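Hemerythrin HHE cation binding domain protein (Mycobacterium kansasii, PDB 6TYJ) binds metal ions, including zinc and iron, in a helical bundle of the hemerythrin HHE family, with a physiological role that remains less clear. Local coordinates at residues Ile30-His41 against Gln95-Trp104. Residues are numbered along the deposited sequence; the frame is centred on the assembly and turned at random.
Sequences ISEAPVNSEERH and QSEPGYEDEW
R40 and Y100 show how one buried arginine, at the start of helix 38-65, can tie the connection that precedes it to the first turns of helix 100-121 at the end of a hemerythrin-type helical bundle. The arginine reaches across with its chain extended from CG to NE, its CG anti to the backbone N (chi1 -161°), and grips the phenol side-on: NE lies 3.0 Å and NH2 3.1 Å from Y100 OH, both bonds somewhat bent, with the guanidinium nearly upright against the ring. NH1 donates a hydrogen bond to A33 O, just past the end of helix 12-32, fixing that carbonyl against the arginine. The same cation stands over the pyrrole part of W104, with CZ 4.7 Å from the centroid of the five-membered ring. I30 CG2 packs over the benzo part, 3.7 Å from the six-membered centroid, while W104 NE1 donates in the ring plane to S31 OG at 2.9 Å (163°). L47 of helix 38-65 and L90 of helix 70-91 also touch the indole, joining it to the bundle interior. Q95 belongs to this packed part: its OE1 takes the backbone N-H of N36 in its carbonyl plane at 2.8 Å, and the amide stacks on H41, 22° from parallel.

On the solvent side, waters do the bridging. One links N36 OD1 to S96 N; another, beside S31, joins R40 NH2 to E101 OE1. Hydrogen bonds to a phenol, a carbonyl and a water, with an indole face alongside, probably fix the guanidinium's rotation, while E101 meets its charge through the water.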
loop_
_atom_site.group_PDB
_atom_site.type_symbol
_atom_site.label_atom_id
_atom_site.label_comp_id
_atom_site.label_asym_id
_atom_site.label_seq_id
_atom_site.Cartn_x
_atom_site.Cartn_y
_atom_site.Cartn_z
ATOM N N ILE A 30 11.108 -8.911 -4.765
ATOM C CA ILE A 30 10.388 -10.178 -4.673
ATOM C C ILE A 30 10.443 -10.913 -5.999
ATOM O O ILE A 30 10.820 -12.091 -6.054
ATOM C CB ILE A 30 8.938 -9.933 -4.220
ATOM C CG1 ILE A 30 8.969 -9.420 -2.791
ATOM C CG2 ILE A 30 8.124 -11.237 -4.349
ATOM C CD1 ILE A 30 7.659 -8.780 -2.376
ATOM N N SER A 31 10.103 -10.215 -7.094
ATOM C CA SER A 31 10.092 -10.840 -8.418
ATOM C C SER A 31 11.445 -11.405 -8.782
ATOM O O SER A 31 11.531 -12.426 -9.490
ATOM C CB SER A 31 9.694 -9.830 -9.489
ATOM O OG SER A 31 8.417 -9.292 -9.251
ATOM N N GLU A 32 12.512 -10.748 -8.347
ATOM C CA GLU A 32 13.846 -11.153 -8.761
ATOM C C GLU A 32 14.394 -12.304 -7.931
ATOM O O GLU A 32 15.328 -12.980 -8.387
ATOM C CB GLU A 32 14.814 -9.967 -8.679
ATOM C CG GLU A 32 14.636 -8.889 -9.739
ATOM C CD GLU A 32 15.424 -7.619 -9.400
ATOM O OE1 GLU A 32 15.798 -7.445 -8.213
ATOM O OE2 GLU A 32 15.667 -6.795 -10.312
ATOM N N ALA A 33 13.840 -12.541 -6.724
ATOM C CA ALA A 33 14.313 -13.591 -5.847
ATOM C C ALA A 33 13.735 -14.943 -6.279
ATOM O O ALA A 33 12.661 -15.009 -6.888
ATOM C CB ALA A 33 13.907 -13.278 -4.404
ATOM N N PRO A 34 14.463 -16.027 -6.045
ATOM C CA PRO A 34 13.988 -17.340 -6.497
ATOM C C PRO A 34 12.688 -17.713 -5.791
ATOM O O PRO A 34 12.483 -17.385 -4.621
ATOM C CB PRO A 34 15.139 -18.281 -6.113
ATOM C CG PRO A 34 16.362 -17.397 -6.057
ATOM C CD PRO A 34 15.820 -16.072 -5.488
ATOM N N VAL A 35 11.808 -18.413 -6.519
ATOM C CA VAL A 35 10.506 -18.783 -5.964
ATOM C C VAL A 35 10.698 -19.737 -4.796
ATOM O O VAL A 35 11.460 -20.705 -4.876
ATOM C CB VAL A 35 9.598 -19.386 -7.053
ATOM C CG1 VAL A 35 8.343 -19.961 -6.427
ATOM C CG2 VAL A 35 9.166 -18.309 -8.008
ATOM N N ASN A 36 10.050 -19.412 -3.661
ATOM C CA ASN A 36 10.063 -20.207 -2.436
ATOM C C ASN A 36 11.379 -20.091 -1.671
ATOM O O ASN A 36 11.601 -20.854 -0.719
ATOM C CB ASN A 36 9.712 -21.682 -2.701
ATOM C CG ASN A 36 9.098 -22.376 -1.478
ATOM O OD1 ASN A 36 8.509 -21.728 -0.602
ATOM N ND2 ASN A 36 9.238 -23.685 -1.406
ATOM N N SER A 37 12.247 -19.150 -2.041
ATOM C CA SER A 37 13.492 -18.922 -1.326
ATOM C C SER A 37 13.222 -18.198 -0.014
ATOM O O SER A 37 12.215 -17.512 0.131
ATOM C CB SER A 37 14.472 -18.098 -2.175
ATOM O OG SER A 37 13.962 -16.810 -2.524
ATOM N N GLU A 38 14.130 -18.403 0.947
ATOM C CA GLU A 38 14.103 -17.644 2.206
ATOM C C GLU A 38 14.012 -16.143 1.957
ATOM O O GLU A 38 13.259 -15.423 2.637
ATOM C CB GLU A 38 15.369 -17.953 3.009
ATOM C CG GLU A 38 15.556 -19.397 3.387
ATOM C CD GLU A 38 16.995 -19.750 3.769
ATOM O OE1 GLU A 38 17.940 -18.959 3.524
ATOM O OE2 GLU A 38 17.181 -20.849 4.316
ATOM N N GLU A 39 14.813 -15.658 1.010
ATOM C CA GLU A 39 14.844 -14.243 0.674
ATOM C C GLU A 39 13.490 -13.765 0.179
ATOM O O GLU A 39 13.005 -12.710 0.614
ATOM C CB GLU A 39 15.924 -13.995 -0.386
ATOM C CG GLU A 39 16.028 -12.547 -0.778
ATOM C CD GLU A 39 16.920 -12.280 -1.994
ATOM O OE1 GLU A 39 17.513 -13.238 -2.544
ATOM O OE2 GLU A 39 17.008 -11.096 -2.400
ATOM N N ARG A 40 12.849 -14.536 -0.702
ATOM C CA ARG A 40 11.568 -14.096 -1.251
ATOM C C ARG A 40 10.496 -14.066 -0.169
ATOM O O ARG A 40 9.634 -13.176 -0.167
ATOM C CB ARG A 40 11.124 -14.990 -2.411
ATOM C CG ARG A 40 10.064 -14.307 -3.287
ATOM C CD ARG A 40 9.889 -15.126 -4.575
ATOM N NE ARG A 40 8.741 -14.675 -5.345
ATOM C CZ ARG A 40 8.754 -14.443 -6.649
ATOM N NH1 ARG A 40 9.870 -14.619 -7.359
ATOM N NH2 ARG A 40 7.645 -14.034 -7.237
ATOM N N HIS A 41 10.498 -15.057 0.727
ATOM C CA HIS A 41 9.502 -15.059 1.802
ATOM C C HIS A 41 9.658 -13.858 2.723
ATOM O O HIS A 41 8.654 -13.246 3.120
ATOM C CB HIS A 41 9.595 -16.351 2.616
ATOM C CG HIS A 41 9.029 -17.557 1.915
ATOM N ND1 HIS A 41 7.682 -17.708 1.666
ATOM C CD2 HIS A 41 9.627 -18.671 1.429
ATOM C CE1 HIS A 41 7.475 -18.861 1.051
ATOM N NE2 HIS A 41 8.634 -19.472 0.909
ATOM N N GLN A 95 4.220 -20.525 -2.478
ATOM C CA GLN A 95 5.320 -20.423 -3.433
ATOM C C GLN A 95 5.818 -21.782 -3.885
ATOM O O GLN A 95 6.433 -21.879 -4.953
ATOM C CB GLN A 95 6.472 -19.606 -2.839
ATOM C CG GLN A 95 6.060 -18.151 -2.504
ATOM C CD GLN A 95 7.227 -17.240 -2.217
ATOM O OE1 GLN A 95 8.337 -17.461 -2.684
ATOM N NE2 GLN A 95 6.983 -16.197 -1.419
ATOM N N SER A 96 5.546 -22.834 -3.132
ATOM C CA SER A 96 5.959 -24.166 -3.573
ATOM C C SER A 96 5.079 -24.712 -4.690
ATOM O O SER A 96 5.458 -25.706 -5.334
ATOM C CB SER A 96 5.925 -25.123 -2.393
ATOM O OG SER A 96 4.623 -25.150 -1.837
ATOM N N GLU A 97 3.893 -24.067 -4.965
ATOM C CA GLU A 97 2.967 -24.663 -5.921
ATOM C C GLU A 97 3.239 -24.177 -7.344
ATOM O O GLU A 97 3.690 -23.047 -7.546
ATOM C CB GLU A 97 1.530 -24.313 -5.540
ATOM C CG GLU A 97 1.077 -24.976 -4.264
ATOM C CD GLU A 97 -0.438 -25.085 -4.143
ATOM O OE1 GLU A 97 -1.164 -24.382 -4.879
ATOM O OE2 GLU A 97 -0.897 -25.890 -3.305
ATOM N N PRO A 98 2.953 -25.018 -8.347
ATOM C CA PRO A 98 3.298 -24.646 -9.729
ATOM C C PRO A 98 2.718 -23.327 -10.217
ATOM O O PRO A 98 3.440 -22.548 -10.850
ATOM C CB PRO A 98 2.781 -25.846 -10.538
ATOM C CG PRO A 98 2.939 -27.025 -9.595
ATOM C CD PRO A 98 2.552 -26.425 -8.226
ATOM N N GLY A 99 1.449 -23.043 -9.962
ATOM C CA GLY A 99 0.909 -21.778 -10.443
ATOM C C GLY A 99 1.229 -20.526 -9.641
ATOM O O GLY A 99 0.557 -19.495 -9.812
ATOM N N TYR A 100 2.246 -20.573 -8.776
ATOM C CA TYR A 100 2.494 -19.438 -7.889
ATOM C C TYR A 100 2.917 -18.199 -8.670
ATOM O O TYR A 100 2.404 -17.097 -8.430
ATOM C CB TYR A 100 3.542 -19.769 -6.816
ATOM C CG TYR A 100 4.119 -18.464 -6.225
ATOM C CD1 TYR A 100 3.408 -17.695 -5.304
ATOM C CD2 TYR A 100 5.361 -17.996 -6.648
ATOM C CE1 TYR A 100 3.951 -16.508 -4.832
ATOM C CE2 TYR A 100 5.902 -16.830 -6.184
ATOM C CZ TYR A 100 5.206 -16.080 -5.278
ATOM O OH TYR A 100 5.808 -14.905 -4.846
ATOM N N GLU A 101 3.874 -18.338 -9.585
ATOM C CA GLU A 101 4.421 -17.147 -10.224
ATOM C C GLU A 101 3.367 -16.418 -11.057
ATOM O O GLU A 101 3.364 -15.177 -11.102
ATOM C CB GLU A 101 5.630 -17.520 -11.076
ATOM C CG GLU A 101 6.543 -16.346 -11.366
ATOM C CD GLU A 101 7.944 -16.778 -11.769
ATOM O OE1 GLU A 101 8.886 -15.989 -11.556
ATOM O OE2 GLU A 101 8.098 -17.903 -12.295
ATOM N N ASP A 102 2.446 -17.156 -11.683
ATOM C CA ASP A 102 1.310 -16.508 -12.340
ATOM C C ASP A 102 0.484 -15.696 -11.351
ATOM O O ASP A 102 0.067 -14.576 -11.657
ATOM C CB ASP A 102 0.423 -17.545 -13.021
ATOM C CG ASP A 102 0.909 -17.911 -14.384
ATOM O OD1 ASP A 102 1.886 -17.297 -14.859
ATOM O OD2 ASP A 102 0.299 -18.819 -14.974
ATOM N N GLU A 103 0.228 -16.247 -10.155
ATOM C CA GLU A 103 -0.543 -15.500 -9.164
ATOM C C GLU A 103 0.222 -14.279 -8.674
ATOM O O GLU A 103 -0.371 -13.207 -8.485
ATOM C CB GLU A 103 -0.915 -16.404 -7.989
ATOM C CG GLU A 103 -1.836 -17.578 -8.352
ATOM C CD GLU A 103 -3.189 -17.145 -8.910
ATOM O OE1 GLU A 103 -3.600 -15.977 -8.717
ATOM O OE2 GLU A 103 -3.846 -17.978 -9.562
ATOM N N TRP A 104 1.531 -14.415 -8.460
ATOM C CA TRP A 104 2.316 -13.259 -8.034
ATOM C C TRP A 104 2.246 -12.150 -9.079
ATOM O O TRP A 104 2.026 -10.979 -8.746
ATOM C CB TRP A 104 3.772 -13.661 -7.772
ATOM C CG TRP A 104 4.661 -12.448 -7.717
ATOM C CD1 TRP A 104 5.567 -12.054 -8.643
ATOM C CD2 TRP A 104 4.642 -11.430 -6.712
ATOM N NE1 TRP A 104 6.151 -10.860 -8.267
ATOM C CE2 TRP A 104 5.600 -10.464 -7.079
ATOM C CE3 TRP A 104 3.930 -11.260 -5.518
ATOM C CZ2 TRP A 104 5.859 -9.334 -6.313
ATOM C CZ3 TRP A 104 4.179 -10.126 -4.752
ATOM C CH2 TRP A 104 5.139 -9.182 -5.154
HETATM O O HOH W 1 8.479 -13.667 -10.083
HETATM O O HOH W 2 5.752 -22.421 -0.173
HETATM O O HOH W 3 5.718 -15.618 1.270
#